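Local coordinates for protein DNA helicase RecQ (Deinococcus radiodurans, PDB 4Q48) that probably couples ATP hydrolysis to unwinding of duplex DNA in the 3'-5' direction, this chain being the catalytic core of a RecQ-family DNA repair helicase, at residues L15-W20 / Q57-L62; N41-P47 / P201-F207; T66-P72 / D116-P122; H148-G154 / R186-I191; R246-E250 / A265-L270. All blocks are in the same frame, centred on the assembly; numbering follows the deposited sequence.

Contact 1 (L15-W20 / Q57-L62); sequences LLQTIW and QLPSLL
Trp20 turns the rim of its six-membered ring toward helix 50-62, where Gln57 CB lies at the ring edge in the plane; Gln57 OE1 also comes to that edge, 3.1 Å from Trp20 CZ2, and the indole and amide planes stand 57° apart. One residue earlier, Ile19 and Leu61 reach toward each other tip to tip through their CD1 methyls. Leu15 slides past Leu62 in the opposite direction, its CD1 also touching Leu61 CB at 3.9 Å. Leu16 meets Leu58 at about a right angle; with CG anti to the backbone N (chi1 -172°), Leu16 carries CD1 to Leu58 CD2. Replacing Trp20 by alanine is likely to open a gap beside Gln57 and Leu58. Helix 50-62 holds the ADP-binding Gly51, Lys52 and Ser53 near its start; Gln57 adjoins Ser53, and Trp20 adjoins Tyr22, also of that site. With no hydrogen bond between the segments, branched aliphatic chains suit this helix crossing: adhesion rests on apolar packing, while Gln57 NE2 finds its polar partner in Tyr119 OH.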
# COMPACT_ATOMS: atom_id res chain seq x y z
N LEU A 15 -19.42 23.14 5.45
CA LEU A 15 -18.51 22.76 6.52
C LEU A 15 -17.11 22.56 5.97
O LEU A 15 -16.12 22.88 6.63
CB LEU A 15 -18.99 21.49 7.24
CG LEU A 15 -20.11 21.68 8.27
CD1 LEU A 15 -20.66 20.34 8.72
CD2 LEU A 15 -19.66 22.47 9.47
N LEU A 16 -17.04 22.03 4.74
CA LEU A 16 -15.77 21.79 4.07
C LEU A 16 -14.87 23.02 4.14
O LEU A 16 -13.72 22.92 4.56
CB LEU A 16 -16.00 21.37 2.62
CG LEU A 16 -14.76 20.90 1.84
CD1 LEU A 16 -14.14 19.72 2.55
CD2 LEU A 16 -15.14 20.51 0.42
N GLN A 17 -15.37 24.19 3.74
CA GLN A 17 -14.47 25.33 3.73
C GLN A 17 -14.65 26.27 4.94
O GLN A 17 -13.77 27.11 5.20
CB GLN A 17 -14.57 26.11 2.43
CG GLN A 17 -13.28 26.92 2.21
CD GLN A 17 -13.03 27.35 0.79
OE1 GLN A 17 -13.93 27.35 -0.05
NE2 GLN A 17 -11.78 27.70 0.50
N THR A 18 -15.71 26.13 5.72
CA THR A 18 -15.77 26.88 6.98
C THR A 18 -14.85 26.25 8.03
O THR A 18 -14.65 26.81 9.11
CB THR A 18 -17.21 26.99 7.56
OG1 THR A 18 -17.26 28.03 8.54
CG2 THR A 18 -17.65 25.70 8.22
N ILE A 19 -14.30 25.08 7.70
CA ILE A 19 -13.42 24.37 8.63
C ILE A 19 -12.08 23.97 8.02
O ILE A 19 -11.04 24.28 8.59
CB ILE A 19 -14.14 23.11 9.20
CG1 ILE A 19 -15.29 23.55 10.10
CG2 ILE A 19 -13.19 22.25 10.01
CD1 ILE A 19 -16.24 22.46 10.46
N TRP A 20 -12.10 23.31 6.87
CA TRP A 20 -10.85 22.78 6.28
C TRP A 20 -10.13 23.82 5.43
O TRP A 20 -8.90 23.91 5.43
CB TRP A 20 -11.15 21.55 5.42
CG TRP A 20 -10.96 20.22 6.09
CD1 TRP A 20 -9.87 19.41 6.03
CD2 TRP A 20 -11.91 19.56 6.93
NE1 TRP A 20 -10.09 18.27 6.77
CE2 TRP A 20 -11.33 18.34 7.33
CE3 TRP A 20 -13.20 19.88 7.37
CZ2 TRP A 20 -12.00 17.44 8.16
CZ3 TRP A 20 -13.86 18.99 8.20
CH2 TRP A 20 -13.26 17.78 8.59
N GLN A 57 -14.23 12.45 9.41
CA GLN A 57 -14.39 13.64 10.24
C GLN A 57 -15.56 14.49 9.77
O GLN A 57 -16.36 14.98 10.56
CB GLN A 57 -13.11 14.46 10.20
CG GLN A 57 -11.97 13.85 10.97
CD GLN A 57 -10.67 14.59 10.74
OE1 GLN A 57 -10.47 15.22 9.71
NE2 GLN A 57 -9.80 14.54 11.72
N LEU A 58 -15.67 14.66 8.46
CA LEU A 58 -16.72 15.48 7.88
C LEU A 58 -18.08 14.77 8.03
O LEU A 58 -19.04 15.38 8.50
CB LEU A 58 -16.40 15.81 6.42
CG LEU A 58 -17.29 16.76 5.64
CD1 LEU A 58 -17.76 17.90 6.50
CD2 LEU A 58 -16.51 17.29 4.45
N PRO A 59 -18.17 13.48 7.64
CA PRO A 59 -19.42 12.79 7.96
C PRO A 59 -19.77 12.83 9.46
O PRO A 59 -20.95 12.95 9.78
CB PRO A 59 -19.15 11.35 7.50
CG PRO A 59 -18.13 11.49 6.43
CD PRO A 59 -17.26 12.62 6.87
N SER A 60 -18.79 12.73 10.35
CA SER A 60 -19.09 12.82 11.78
C SER A 60 -19.72 14.18 12.12
O SER A 60 -20.59 14.29 13.00
CB SER A 60 -17.85 12.56 12.62
OG SER A 60 -17.31 11.25 12.40
N LEU A 61 -19.34 15.22 11.39
CA LEU A 61 -19.95 16.53 11.62
C LEU A 61 -21.35 16.61 11.00
O LEU A 61 -22.21 17.36 11.46
CB LEU A 61 -19.08 17.65 11.08
CG LEU A 61 -17.75 17.86 11.80
CD1 LEU A 61 -17.07 19.12 11.26
CD2 LEU A 61 -17.91 17.90 13.32
N LEU A 62 -21.55 15.87 9.93
CA LEU A 62 -22.82 15.94 9.22
C LEU A 62 -23.94 15.15 9.91
O LEU A 62 -25.09 15.59 9.93
CB LEU A 62 -22.64 15.50 7.77
CG LEU A 62 -21.86 16.56 7.01
CD1 LEU A 62 -21.23 16.04 5.73
CD2 LEU A 62 -22.77 17.75 6.72

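Contact 2 (N41-P47 / P201-F207); sequences NALVLMP and PQFVSSF
The Phe207 ring carries Pro47 on one face, CD lying 3.9 Å above the plane over its centre in a CH-pi contact; CZ nears the Met46 carbonyl carbon obliquely, and Phe390 is a ring neighbour with its plane at about 15°. Phe203 has the Leu43 carbonyl oxygen at its ring edge and the Ala42 methyl 4.0 Å from CE1, neither over a face nor at the edge. Phe203 shares its side of the sheet with Val44, whereas Leu43, Leu45, Gln202 and Val204 occupy the other. There Leu45 CD1 packs on Val204 CG2 at 3.7 Å. Four hydrogen bonds join the parallel backbones: Leu43 N to Pro201 O (2.9 Å), Phe203 N to Leu43 O, Leu45 N to Phe203 O and Ser205 N to Leu45 O. Past the strands, Met46 CG and SD lie against Ser205 CB, near Gln29 and Lys52 of the ADP site, toward whose glycines strand 42-45 leads. The Pro47 ring would probably lose its aromatic platform were Phe207 replaced by alanine. Backbone bonds thus fix strand 202-204 as outermost in the sheet; beyond them apolar packing and a CH-pi contact, suited to rigid proline and flat phenyl, continue the join, with Glu392 bonding Ser206 OG and Phe207 N.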
# COMPACT_ATOMS: atom_id res chain seq x y z
N ASN A 41 -22.05 2.20 4.25
CA ASN A 41 -20.75 1.67 4.64
C ASN A 41 -19.78 1.96 3.51
O ASN A 41 -20.21 2.25 2.40
CB ASN A 41 -20.79 0.17 4.90
CG ASN A 41 -21.57 -0.19 6.15
OD1 ASN A 41 -21.89 0.68 6.97
ND2 ASN A 41 -21.87 -1.48 6.31
N ALA A 42 -18.49 1.88 3.79
CA ALA A 42 -17.50 2.24 2.78
C ALA A 42 -16.13 1.62 3.05
O ALA A 42 -15.74 1.38 4.19
CB ALA A 42 -17.38 3.74 2.67
N LEU A 43 -15.41 1.34 1.96
CA LEU A 43 -14.01 0.96 2.01
C LEU A 43 -13.22 2.02 1.28
O LEU A 43 -13.41 2.23 0.08
CB LEU A 43 -13.77 -0.40 1.39
CG LEU A 43 -12.32 -0.83 1.45
CD1 LEU A 43 -11.79 -0.66 2.86
CD2 LEU A 43 -12.15 -2.27 1.00
N VAL A 44 -12.37 2.72 2.02
CA VAL A 44 -11.62 3.84 1.47
C VAL A 44 -10.11 3.58 1.48
O VAL A 44 -9.51 3.28 2.51
CB VAL A 44 -11.95 5.14 2.23
CG1 VAL A 44 -11.06 6.28 1.77
CG2 VAL A 44 -13.41 5.50 2.04
N LEU A 45 -9.50 3.67 0.30
CA LEU A 45 -8.08 3.41 0.17
C LEU A 45 -7.43 4.67 -0.38
O LEU A 45 -7.76 5.13 -1.49
CB LEU A 45 -7.85 2.19 -0.73
CG LEU A 45 -8.78 1.02 -0.33
CD1 LEU A 45 -9.84 0.81 -1.40
CD2 LEU A 45 -8.07 -0.29 -0.05
N MET A 46 -6.62 5.30 0.46
CA MET A 46 -5.99 6.57 0.08
C MET A 46 -4.57 6.69 0.59
O MET A 46 -4.21 6.09 1.59
CB MET A 46 -6.81 7.75 0.62
CG MET A 46 -8.07 8.02 -0.17
SD MET A 46 -8.77 9.67 0.06
CE MET A 46 -7.31 10.63 0.43
N PRO A 47 -3.74 7.48 -0.10
CA PRO A 47 -2.47 7.85 0.53
C PRO A 47 -2.75 8.58 1.86
O PRO A 47 -3.84 9.16 2.05
CB PRO A 47 -1.81 8.78 -0.50
CG PRO A 47 -2.86 9.11 -1.53
CD PRO A 47 -3.98 8.12 -1.41
N PRO A 201 -19.46 -0.27 -0.97
CA PRO A 201 -18.64 0.29 -2.05
C PRO A 201 -17.18 0.41 -1.59
O PRO A 201 -16.92 0.59 -0.40
CB PRO A 201 -19.24 1.69 -2.28
CG PRO A 201 -20.50 1.72 -1.53
CD PRO A 201 -20.45 0.68 -0.45
N GLN A 202 -16.24 0.24 -2.52
CA GLN A 202 -14.83 0.38 -2.20
C GLN A 202 -14.33 1.52 -3.05
O GLN A 202 -14.58 1.57 -4.26
CB GLN A 202 -14.03 -0.91 -2.44
CG GLN A 202 -13.33 -1.01 -3.78
CD GLN A 202 -12.01 -1.77 -3.67
OE1 GLN A 202 -11.77 -2.51 -2.70
NE2 GLN A 202 -11.14 -1.57 -4.65
N PHE A 203 -13.70 2.49 -2.38
CA PHE A 203 -13.23 3.72 -3.02
C PHE A 203 -11.72 3.84 -3.09
O PHE A 203 -11.00 3.67 -2.09
CB PHE A 203 -13.80 4.94 -2.28
CG PHE A 203 -15.29 5.00 -2.27
CD1 PHE A 203 -16.02 4.34 -1.29
CD2 PHE A 203 -15.98 5.72 -3.23
CE1 PHE A 203 -17.39 4.40 -1.27
CE2 PHE A 203 -17.36 5.80 -3.21
CZ PHE A 203 -18.06 5.14 -2.22
N VAL A 204 -11.21 4.09 -4.29
CA VAL A 204 -9.78 4.21 -4.45
C VAL A 204 -9.47 5.61 -4.95
O VAL A 204 -9.76 5.94 -6.10
CB VAL A 204 -9.24 3.13 -5.43
CG1 VAL A 204 -7.75 3.26 -5.59
CG2 VAL A 204 -9.58 1.72 -4.93
N SER A 205 -8.90 6.45 -4.09
CA SER A 205 -8.47 7.76 -4.54
C SER A 205 -7.07 7.58 -5.12
O SER A 205 -6.37 6.63 -4.75
CB SER A 205 -8.48 8.79 -3.40
OG SER A 205 -7.58 9.86 -3.64
N SER A 206 -6.63 8.49 -5.99
CA SER A 206 -5.38 8.22 -6.67
C SER A 206 -4.17 8.25 -5.74
O SER A 206 -4.04 9.11 -4.88
CB SER A 206 -5.17 9.20 -7.80
OG SER A 206 -4.08 8.81 -8.57
N PHE A 207 -3.31 7.25 -5.94
CA PHE A 207 -2.00 7.16 -5.29
C PHE A 207 -0.93 7.82 -6.17
O PHE A 207 0.21 8.05 -5.76
CB PHE A 207 -1.64 5.71 -5.03
CG PHE A 207 -2.42 5.10 -3.90
CD1 PHE A 207 -3.73 4.67 -4.10
CD2 PHE A 207 -1.84 4.95 -2.64
CE1 PHE A 207 -4.46 4.09 -3.06
CE2 PHE A 207 -2.57 4.38 -1.59
CZ PHE A 207 -3.88 3.94 -1.81

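Contact 3 (T66-P72 / D116-P122); sequences TGIVVSP and DLLYVAP
Leu118 N donates to Gly67 O across 2.8 Å, the shortest of the four backbone hydrogen bonds that join these parallel strands. The others run from Gly67 N to Asp116 O (2.9 Å), Val69 N to Leu118 O (2.9 Å) and Val120 N to Val69 O (3.1 Å). On one face of the sheet, Val69 and Tyr119 lie side by side and point the same way. Val69 CG1 is 3.6 Å from Tyr119 CE2, and CG2 stands over a ring face, offset toward the rim; with CG1 anti to the backbone N (chi1 -171°), both methyls are brought to the tyrosine. Gly67 suits this face because a CB there would probably come close to Leu117 CD2. The phenol oxygen of Tyr119 hydrogen-bonds Tyr56, tying the strand to helix 50-62. The other face is aliphatic: Ile68 CD1 rests on Leu118 CB, and Ile68 CG2 meets Val120 CG1 at 3.8 Å. Beta-branched residues suit such extended, buried positions. At the C-terminal end, Pro122 CD approaches Ser71 O at 3.4 Å, and Ala121 is the N-cap of the following helix. Asp116, at the other end, forms a salt bridge with Arg90. Strand 66-70 also bonds to strand 139-145, placing the pair within the parallel, helix-flanked sheet of a RecA-like P-loop helicase domain.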
# COMPACT_ATOMS: atom_id res chain seq x y z
N THR A 66 -21.64 11.49 17.78
CA THR A 66 -20.20 11.41 17.77
C THR A 66 -19.64 10.35 16.82
O THR A 66 -20.10 9.20 16.83
CB THR A 66 -19.72 11.09 19.17
OG1 THR A 66 -20.34 11.99 20.09
CG2 THR A 66 -18.19 11.12 19.27
N GLY A 67 -18.64 10.72 16.01
CA GLY A 67 -17.88 9.75 15.25
C GLY A 67 -16.93 8.97 16.14
O GLY A 67 -16.17 9.53 16.91
N ILE A 68 -16.95 7.65 16.03
CA ILE A 68 -16.09 6.82 16.85
C ILE A 68 -14.97 6.32 15.96
O ILE A 68 -15.19 5.48 15.10
CB ILE A 68 -16.87 5.62 17.45
CG1 ILE A 68 -18.09 6.10 18.22
CG2 ILE A 68 -15.99 4.81 18.36
CD1 ILE A 68 -17.75 7.09 19.32
N VAL A 69 -13.76 6.83 16.16
CA VAL A 69 -12.63 6.52 15.28
C VAL A 69 -11.73 5.49 15.95
O VAL A 69 -11.20 5.73 17.03
CB VAL A 69 -11.80 7.78 14.90
CG1 VAL A 69 -10.79 7.47 13.84
CG2 VAL A 69 -12.70 8.89 14.43
N VAL A 70 -11.59 4.33 15.33
CA VAL A 70 -10.70 3.33 15.86
C VAL A 70 -9.30 3.45 15.26
O VAL A 70 -9.15 3.47 14.04
CB VAL A 70 -11.25 1.95 15.59
CG1 VAL A 70 -10.61 0.95 16.52
CG2 VAL A 70 -12.75 1.96 15.76
N SER A 71 -8.29 3.54 16.12
CA SER A 71 -6.90 3.64 15.68
C SER A 71 -5.92 3.15 16.76
O SER A 71 -6.10 3.42 17.96
CB SER A 71 -6.54 5.07 15.26
OG SER A 71 -5.14 5.26 15.19
N PRO A 72 -4.87 2.45 16.33
CA PRO A 72 -3.79 2.00 17.21
C PRO A 72 -2.80 3.11 17.58
O PRO A 72 -2.13 3.00 18.61
CB PRO A 72 -3.11 0.91 16.39
CG PRO A 72 -3.59 1.07 14.97
CD PRO A 72 -4.58 2.17 14.91
N ASP A 116 -17.58 15.60 18.93
CA ASP A 116 -17.85 15.36 17.53
C ASP A 116 -17.10 14.11 17.11
O ASP A 116 -17.55 13.35 16.25
CB ASP A 116 -17.43 16.55 16.70
CG ASP A 116 -18.25 17.75 16.99
OD1 ASP A 116 -19.47 17.71 16.66
OD2 ASP A 116 -17.67 18.73 17.51
N LEU A 117 -15.94 13.94 17.72
CA LEU A 117 -15.09 12.80 17.43
C LEU A 117 -14.57 12.21 18.71
O LEU A 117 -14.27 12.93 19.67
CB LEU A 117 -13.91 13.20 16.54
CG LEU A 117 -14.30 13.71 15.17
CD1 LEU A 117 -13.14 14.44 14.57
CD2 LEU A 117 -14.76 12.56 14.31
N LEU A 118 -14.53 10.89 18.76
CA LEU A 118 -13.88 10.20 19.84
C LEU A 118 -12.85 9.24 19.27
O LEU A 118 -13.17 8.28 18.55
CB LEU A 118 -14.89 9.45 20.69
CG LEU A 118 -14.15 8.72 21.81
CD1 LEU A 118 -13.58 9.72 22.79
CD2 LEU A 118 -15.05 7.75 22.52
N TYR A 119 -11.59 9.51 19.57
CA TYR A 119 -10.50 8.62 19.19
C TYR A 119 -10.29 7.58 20.29
O TYR A 119 -10.10 7.92 21.46
CB TYR A 119 -9.24 9.45 18.90
CG TYR A 119 -9.29 10.20 17.58
CD1 TYR A 119 -9.80 11.49 17.50
CD2 TYR A 119 -8.89 9.59 16.42
CE1 TYR A 119 -9.85 12.16 16.28
CE2 TYR A 119 -8.94 10.24 15.22
CZ TYR A 119 -9.41 11.51 15.14
OH TYR A 119 -9.44 12.10 13.89
N VAL A 120 -10.33 6.31 19.92
CA VAL A 120 -10.29 5.27 20.92
C VAL A 120 -9.42 4.10 20.48
O VAL A 120 -9.59 3.55 19.40
CB VAL A 120 -11.73 4.78 21.25
CG1 VAL A 120 -12.52 4.52 19.98
CG2 VAL A 120 -11.73 3.54 22.16
N ALA A 121 -8.47 3.73 21.32
CA ALA A 121 -7.64 2.58 21.07
C ALA A 121 -8.54 1.36 21.03
O ALA A 121 -9.53 1.28 21.76
CB ALA A 121 -6.58 2.45 22.14
N PRO A 122 -8.18 0.37 20.20
CA PRO A 122 -8.92 -0.89 20.07
C PRO A 122 -9.06 -1.59 21.41
O PRO A 122 -10.08 -2.23 21.71
CB PRO A 122 -8.03 -1.72 19.14
CG PRO A 122 -7.27 -0.71 18.37
CD PRO A 122 -7.03 0.44 19.28

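Contact 4 (H148-G154 / R186-I191); sequences HCVSQWG and RTRADI
Arg186 lays its guanidinium flat on the indole of Trp153, the planes 23° apart and CZ 3.8 Å from the centroid of the six-membered ring, a cation-pi stack. A bend at chi3 (-53°) brings CD over that ring too; NH1 goes on to a salt bridge with Asp486. At the next position, Thr187 fits against the loop, its CG2 3.6 Å from Ser151 CB; Gly154 suits its place, since a side chain there would collide with that methyl. Asp190 OD2 receives a hydrogen bond from Ser151 OG (3.1 Å), on the anti side, 32° out of the carboxylate plane, and lies at the Trp153 ring edge. Ser151 OG in turn accepts from Trp153 N, an ST turn. Ile191 CG1 packs 4.0 Å from Val150 CG2. The loop follows strand 139-145 in the first helicase domain, consistent with the aromatic-rich loop of RecQ helicases, and Trp153 also touches helix 359-376. Ser151 thus relays between loop backbone and helix carboxylate, while Arg186's charge is probably balanced by Asp486.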
# COMPACT_ATOMS: atom_id res chain seq x y z
N HIS A 148 -6.12 -2.27 7.58
CA HIS A 148 -5.27 -3.37 7.14
C HIS A 148 -4.82 -4.26 8.28
O HIS A 148 -4.58 -5.45 8.07
CB HIS A 148 -4.05 -2.82 6.40
CG HIS A 148 -3.26 -1.82 7.20
ND1 HIS A 148 -3.28 -0.46 6.92
CD2 HIS A 148 -2.43 -1.97 8.25
CE1 HIS A 148 -2.50 0.17 7.78
NE2 HIS A 148 -1.96 -0.73 8.59
N CYS A 149 -4.78 -3.72 9.50
CA CYS A 149 -4.24 -4.46 10.63
C CYS A 149 -4.98 -5.75 10.97
O CYS A 149 -4.46 -6.58 11.70
CB CYS A 149 -4.20 -3.58 11.88
SG CYS A 149 -2.87 -2.39 11.91
N VAL A 150 -6.21 -5.88 10.48
CA VAL A 150 -6.98 -7.11 10.69
C VAL A 150 -6.32 -8.29 9.97
O VAL A 150 -6.41 -9.43 10.42
CB VAL A 150 -8.45 -6.94 10.23
CG1 VAL A 150 -9.11 -5.80 10.98
CG2 VAL A 150 -8.55 -6.71 8.73
N SER A 151 -5.65 -8.00 8.86
CA SER A 151 -5.06 -9.00 7.98
C SER A 151 -3.73 -9.56 8.45
O SER A 151 -2.90 -8.82 8.99
CB SER A 151 -4.87 -8.41 6.58
OG SER A 151 -4.44 -9.40 5.66
N GLN A 152 -3.53 -10.87 8.27
CA GLN A 152 -2.22 -11.49 8.46
C GLN A 152 -1.27 -10.89 7.43
O GLN A 152 -0.05 -10.86 7.63
CB GLN A 152 -2.27 -13.02 8.27
CG GLN A 152 -2.50 -13.43 6.81
CD GLN A 152 -3.28 -14.73 6.62
OE1 GLN A 152 -4.41 -14.88 7.11
NE2 GLN A 152 -2.70 -15.66 5.87
N TRP A 153 -1.83 -10.42 6.32
CA TRP A 153 -1.04 -9.97 5.17
C TRP A 153 -0.50 -8.55 5.19
O TRP A 153 0.70 -8.33 5.33
CB TRP A 153 -1.86 -10.16 3.89
CG TRP A 153 -2.23 -11.59 3.62
CD1 TRP A 153 -3.41 -12.22 3.93
CD2 TRP A 153 -1.40 -12.59 3.01
NE1 TRP A 153 -3.36 -13.54 3.55
CE2 TRP A 153 -2.14 -13.79 2.98
CE3 TRP A 153 -0.10 -12.58 2.48
CZ2 TRP A 153 -1.63 -14.96 2.45
CZ3 TRP A 153 0.40 -13.74 1.95
CH2 TRP A 153 -0.36 -14.92 1.94
N GLY A 154 -1.40 -7.58 5.11
CA GLY A 154 -1.04 -6.26 4.62
C GLY A 154 -0.05 -5.34 5.30
O GLY A 154 0.42 -4.40 4.64
N ARG A 186 -4.75 -9.18 -1.45
CA ARG A 186 -5.13 -10.07 -0.34
C ARG A 186 -5.55 -9.39 0.95
O ARG A 186 -6.27 -9.98 1.76
CB ARG A 186 -3.99 -11.06 -0.07
CG ARG A 186 -4.05 -12.24 -1.02
CD ARG A 186 -2.84 -13.14 -0.93
NE ARG A 186 -1.63 -12.34 -1.09
CZ ARG A 186 -0.41 -12.85 -1.20
NH1 ARG A 186 -0.23 -14.16 -1.17
NH2 ARG A 186 0.63 -12.04 -1.35
N THR A 187 -5.07 -8.18 1.17
CA THR A 187 -5.44 -7.41 2.35
C THR A 187 -6.77 -6.69 2.16
O THR A 187 -7.60 -6.67 3.07
CB THR A 187 -4.35 -6.40 2.69
OG1 THR A 187 -3.07 -7.05 2.65
CG2 THR A 187 -4.60 -5.81 4.08
N ARG A 188 -6.99 -6.13 0.98
CA ARG A 188 -8.27 -5.51 0.63
C ARG A 188 -9.40 -6.52 0.82
O ARG A 188 -10.51 -6.18 1.22
CB ARG A 188 -8.25 -5.03 -0.82
CG ARG A 188 -7.27 -3.91 -1.11
CD ARG A 188 -7.67 -3.18 -2.38
NE ARG A 188 -7.50 -4.05 -3.54
CZ ARG A 188 -6.34 -4.20 -4.19
NH1 ARG A 188 -5.27 -3.53 -3.79
NH2 ARG A 188 -6.24 -5.01 -5.24
N ALA A 189 -9.11 -7.78 0.49
CA ALA A 189 -10.09 -8.84 0.58
C ALA A 189 -10.42 -9.20 2.03
O ALA A 189 -11.58 -9.48 2.36
CB ALA A 189 -9.59 -10.05 -0.19
N ASP A 190 -9.41 -9.14 2.89
CA ASP A 190 -9.51 -9.53 4.30
C ASP A 190 -10.18 -8.49 5.19
O ASP A 190 -10.86 -8.83 6.16
CB ASP A 190 -8.11 -9.76 4.85
CG ASP A 190 -7.71 -11.21 4.84
OD1 ASP A 190 -8.37 -12.00 4.13
OD2 ASP A 190 -6.69 -11.52 5.52
N ILE A 191 -10.03 -7.22 4.83
CA ILE A 191 -10.75 -6.15 5.50
C ILE A 191 -12.24 -6.31 5.26
O ILE A 191 -13.04 -6.21 6.20
CB ILE A 191 -10.29 -4.77 5.01
CG1 ILE A 191 -8.83 -4.55 5.38
CG2 ILE A 191 -11.17 -3.67 5.59
CD1 ILE A 191 -8.21 -3.29 4.76

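Contact 5 (R246-E250 / A265-L270); sequences RKSVE and AYHAGL
The first turn of helix 246-258 faces the end of strand 263-266 and the loop after it, with the CA atoms of Glu250 and Ala265 5.7 Å apart and those of Arg246 and His267 6.2 Å apart. Arg246 reaches across in an extended chain, CG anti to the backbone N (chi1 155°). Its CG lies over one face of the His267 ring, 4.1 Å from the centroid, and NE is 3.4 Å from His267 CE1, with guanidinium and imidazole planes 20° apart. Beyond the ring, Gly269 CA lies over a face of the guanidinium. Glu250 OE2 lies at the guanidinium edge in a long salt bridge, 3.6 Å from Arg246 NE, within the helix. Beneath this polar layer, Val249 CG1 packs on the Ala265 methyl at 3.6 Å and meets the His267 ring at its edge. Val249 also touches Cys243 and Thr293, whereas Tyr266 points away toward helix 272-284 and strand 289-292, so the contact seats helix 246-258 against the outermost strand of the second helicase domain's sheet.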
# COMPACT_ATOMS: atom_id res chain seq x y z
N ARG A 246 22.67 0.72 8.95
CA ARG A 246 23.18 1.90 9.63
C ARG A 246 24.65 2.21 9.22
O ARG A 246 25.09 3.36 9.24
CB ARG A 246 23.04 1.70 11.13
CG ARG A 246 24.00 2.49 11.98
CD ARG A 246 23.62 2.41 13.46
NE ARG A 246 24.57 3.14 14.29
CZ ARG A 246 24.50 3.21 15.62
NH1 ARG A 246 23.51 2.61 16.26
NH2 ARG A 246 25.42 3.89 16.29
N LYS A 247 25.39 1.18 8.80
CA LYS A 247 26.80 1.37 8.42
C LYS A 247 26.94 1.93 7.00
O LYS A 247 27.87 2.70 6.72
CB LYS A 247 27.56 0.04 8.55
CG LYS A 247 28.59 -0.23 7.44
CD LYS A 247 29.47 -1.42 7.76
CE LYS A 247 30.24 -1.90 6.53
NZ LYS A 247 31.62 -1.36 6.46
N SER A 248 26.01 1.57 6.12
CA SER A 248 26.00 2.10 4.75
C SER A 248 25.61 3.59 4.76
O SER A 248 26.10 4.37 3.95
CB SER A 248 25.06 1.29 3.86
OG SER A 248 25.36 -0.09 3.94
N VAL A 249 24.72 3.96 5.68
CA VAL A 249 24.35 5.37 5.87
C VAL A 249 25.56 6.22 6.28
O VAL A 249 25.89 7.19 5.60
CB VAL A 249 23.22 5.53 6.93
CG1 VAL A 249 23.20 6.92 7.52
CG2 VAL A 249 21.85 5.19 6.31
N GLU A 250 26.22 5.84 7.37
CA GLU A 250 27.45 6.50 7.82
C GLU A 250 28.47 6.69 6.70
O GLU A 250 28.87 7.82 6.37
CB GLU A 250 28.07 5.68 8.95
CG GLU A 250 27.33 5.73 10.29
CD GLU A 250 27.92 4.76 11.33
OE1 GLU A 250 29.15 4.81 11.58
OE2 GLU A 250 27.13 3.96 11.89
N ALA A 265 24.14 11.99 7.97
CA ALA A 265 23.62 10.69 8.33
C ALA A 265 22.40 10.86 9.23
O ALA A 265 22.32 11.82 10.00
CB ALA A 265 24.69 9.85 9.02
N TYR A 266 21.45 9.93 9.13
CA TYR A 266 20.19 9.96 9.87
C TYR A 266 19.73 8.52 10.05
O TYR A 266 19.23 7.89 9.10
CB TYR A 266 19.15 10.79 9.13
CG TYR A 266 17.83 11.08 9.83
CD1 TYR A 266 17.75 12.00 10.86
CD2 TYR A 266 16.65 10.48 9.40
CE1 TYR A 266 16.53 12.29 11.46
CE2 TYR A 266 15.43 10.76 9.99
CZ TYR A 266 15.38 11.67 11.03
OH TYR A 266 14.17 11.95 11.64
N HIS A 267 19.93 7.98 11.25
CA HIS A 267 19.59 6.58 11.54
C HIS A 267 19.13 6.39 12.98
O HIS A 267 19.31 7.27 13.83
CB HIS A 267 20.80 5.69 11.20
CG HIS A 267 22.06 6.07 11.91
ND1 HIS A 267 22.26 5.83 13.25
CD2 HIS A 267 23.13 6.78 11.49
CE1 HIS A 267 23.44 6.31 13.61
NE2 HIS A 267 23.98 6.90 12.56
N ALA A 268 18.58 5.22 13.27
CA ALA A 268 17.97 4.92 14.56
C ALA A 268 18.99 5.09 15.68
O ALA A 268 18.65 5.23 16.86
CB ALA A 268 17.39 3.49 14.56
N GLY A 269 20.26 5.07 15.29
CA GLY A 269 21.37 5.05 16.22
C GLY A 269 21.67 6.27 17.07
O GLY A 269 20.93 6.57 18.00
N LEU A 270 22.69 7.01 16.67
CA LEU A 270 23.36 7.97 17.54
C LEU A 270 22.40 9.13 17.93
O LEU A 270 21.33 9.32 17.31
CB LEU A 270 24.67 8.45 16.84
CG LEU A 270 25.98 9.08 17.40
CD1 LEU A 270 26.92 9.41 16.26
CD2 LEU A 270 25.87 10.27 18.26

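In the fold
Contacts 1 to 4 belong to the first helicase domain and contact 5 to the second, its centre about 32 Å or more from each of the others. Contacts 2 and 3 lie in one parallel sheet, their centres about 19 Å apart. Contact 1 rests on contact 3: Gln57 NE2 is 3.3 Å from Tyr119 OH, a probable hydrogen bond. Contact 4 packs on contact 2, Leu45 CD2 being 3.7 Å from Arg188 CD. The ADP site, empty here, lies among the first-domain contacts: the side chain of Gln57 is about 3 Å from that of Ser53, and the side chain of Met46 about 4 Å from that of Lys52. The zinc lies about 14 Å from the Ser206 side chain.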